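Local atomic coordinates of acetyltransferase, GNAT family (Streptococcus agalactiae 2603V/R, PDB entry 2Q7B), a protein that probably transfers an acetyl group from acetyl-CoA to an amino group of its substrate, as GNAT-family acetyltransferases do. Residues 162-165 against 166-170. Residues are numbered along the deposited sequence; the frame is centred on the assembly and turned at random.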
loop_
_atom_site.group_PDB
_atom_site.type_symbol
_atom_site.label_atom_id
_atom_site.label_comp_id
_atom_site.label_asym_id
_atom_site.label_seq_id
_atom_site.Cartn_x
_atom_site.Cartn_y
_atom_site.Cartn_z
ATOM N N LEU A 162 -9.402 -24.049 19.900
ATOM C CA LEU A 162 -10.477 -23.312 19.233
ATOM C C LEU A 162 -10.741 -24.028 17.919
ATOM O O LEU A 162 -9.810 -24.200 17.139
ATOM C CB LEU A 162 -10.054 -21.865 18.942
ATOM C CG LEU A 162 -11.048 -20.980 18.168
ATOM C CD1 LEU A 162 -12.360 -20.799 18.918
ATOM C CD2 LEU A 162 -10.430 -19.623 17.867
ATOM N N ASP A 163 -11.978 -24.461 17.678
ATOM C CA ASP A 163 -12.327 -25.097 16.410
ATOM C C ASP A 163 -13.040 -24.037 15.592
ATOM O O ASP A 163 -14.146 -23.652 15.927
ATOM C CB ASP A 163 -13.225 -26.315 16.617
ATOM C CG ASP A 163 -13.507 -27.067 15.321
ATOM O OD1 ASP A 163 -13.374 -26.491 14.213
ATOM O OD2 ASP A 163 -13.871 -28.251 15.410
ATOM N N VAL A 164 -12.401 -23.565 14.523
ATOM C CA VAL A 164 -12.971 -22.516 13.697
ATOM C C VAL A 164 -12.483 -22.700 12.240
ATOM O O VAL A 164 -11.350 -23.120 12.004
ATOM C CB VAL A 164 -12.604 -21.125 14.302
ATOM C CG1 VAL A 164 -11.075 -20.907 14.313
ATOM C CG2 VAL A 164 -13.297 -19.982 13.577
ATOM N N ASP A 165 -13.342 -22.399 11.270
ATOM C CA ASP A 165 -13.007 -22.564 9.854
ATOM C C ASP A 165 -12.208 -21.354 9.387
ATOM O O ASP A 165 -12.611 -20.632 8.486
ATOM C CB ASP A 165 -14.294 -22.727 9.031
ATOM C CG ASP A 165 -14.040 -23.180 7.594
ATOM O OD1 ASP A 165 -13.031 -23.868 7.335
ATOM O OD2 ASP A 165 -14.880 -22.873 6.722
ATOM N N TYR A 166 -11.047 -21.168 10.000
ATOM C CA TYR A 166 -10.209 -20.014 9.747
ATOM C C TYR A 166 -8.822 -20.318 10.246
ATOM O O TYR A 166 -8.661 -20.964 11.271
ATOM C CB TYR A 166 -10.783 -18.807 10.492
ATOM C CG TYR A 166 -10.043 -17.522 10.256
ATOM C CD1 TYR A 166 -10.223 -16.802 9.084
ATOM C CD2 TYR A 166 -9.181 -17.010 11.220
ATOM C CE1 TYR A 166 -9.559 -15.615 8.867
ATOM C CE2 TYR A 166 -8.518 -15.844 11.010
ATOM C CZ TYR A 166 -8.711 -15.141 9.837
ATOM O OH TYR A 166 -8.034 -13.955 9.648
ATOM N N ILE A 167 -7.818 -19.854 9.511
ATOM C CA ILE A 167 -6.435 -20.057 9.899
ATOM C C ILE A 167 -5.837 -18.695 10.202
ATOM O O ILE A 167 -5.864 -17.782 9.348
ATOM C CB ILE A 167 -5.608 -20.754 8.781
ATOM C CG1 ILE A 167 -6.260 -22.067 8.313
ATOM C CG2 ILE A 167 -4.180 -21.030 9.266
ATOM C CD1 ILE A 167 -6.111 -23.191 9.219
ATOM N N PHE A 168 -5.330 -18.556 11.424
ATOM C CA PHE A 168 -4.669 -17.339 11.868
ATOM C C PHE A 168 -3.242 -17.351 11.321
ATOM O O PHE A 168 -2.640 -18.423 11.177
ATOM C CB PHE A 168 -4.643 -17.255 13.408
ATOM C CG PHE A 168 -6.009 -17.299 14.037
ATOM C CD1 PHE A 168 -6.792 -16.165 14.108
ATOM C CD2 PHE A 168 -6.521 -18.481 14.514
ATOM C CE1 PHE A 168 -8.070 -16.222 14.679
ATOM C CE2 PHE A 168 -7.791 -18.539 15.078
ATOM C CZ PHE A 168 -8.560 -17.402 15.149
ATOM N N PRO A 169 -2.671 -16.163 11.046
ATOM C CA PRO A 169 -1.313 -16.132 10.485
ATOM C C PRO A 169 -0.278 -16.809 11.385
ATOM O O PRO A 169 -0.454 -16.858 12.613
ATOM C CB PRO A 169 -1.032 -14.634 10.298
ATOM C CG PRO A 169 -2.038 -13.931 11.133
ATOM C CD PRO A 169 -3.226 -14.811 11.235
ATOM N N ASP A 170 0.772 -17.354 10.766
ATOM C CA ASP A 170 1.825 -18.082 11.502
ATOM C C ASP A 170 2.821 -17.091 12.129
ATOM O O ASP A 170 3.929 -16.870 11.612
ATOM C CB ASP A 170 2.527 -19.111 10.588
ATOM C CG ASP A 170 3.305 -20.170 11.365
ATOM O OD1 ASP A 170 3.345 -20.102 12.612
ATOM O OD2 ASP A 170 3.866 -21.089 10.723
#
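Val164 and Tyr166 meet across an inverse gamma turn centred on Asp165. The amide N of Tyr166 gives a weak, bent hydrogen bond to O of Val164, at 2.8 Å with an N-H...O angle of 143°. The two side chains lie alongside each other and point the same way. The CB of Tyr166 lies 4.1 Å from CG2 of Val164. From there CG of Tyr166 runs anti to its backbone N (chi1 -177°), and the ring reaches Phe168. Tyr166 CD2 sits 3.7 Å above the plane of the Phe168 ring, nearer the ring's margin than its centre. Tyr166 CE2 is 3.6 Å from Phe168 CD1, which lies in the plane of the Tyr166 ring, at its edge. At the tip, OH of Tyr166 is hydrogen-bonded to NZ of Lys99 and to a citrate ion probably carried over from crystallisation.

Leu162 and Val164 also touch the Phe168 ring. Leu162 CD2 comes to its edge, 4.0 Å from CZ. Val164 CG1 approaches obliquely, 4.1 Å from CE2. Both aliphatic side chains run roughly perpendicular to Phe168.

This small apolar cluster belongs to the loop joining antiparallel neighbours 155-157 and 173-179 at one end of the mixed sheet, consistent with the GNAT fold. Phe168 is buried against Asp137 and Ile175. Val164 rests on Thr95 and Tyr166 on Val97, while Leu162 and Val164 touch Arg133. The loop thus lies against the start of strands 95-103 and 133-139.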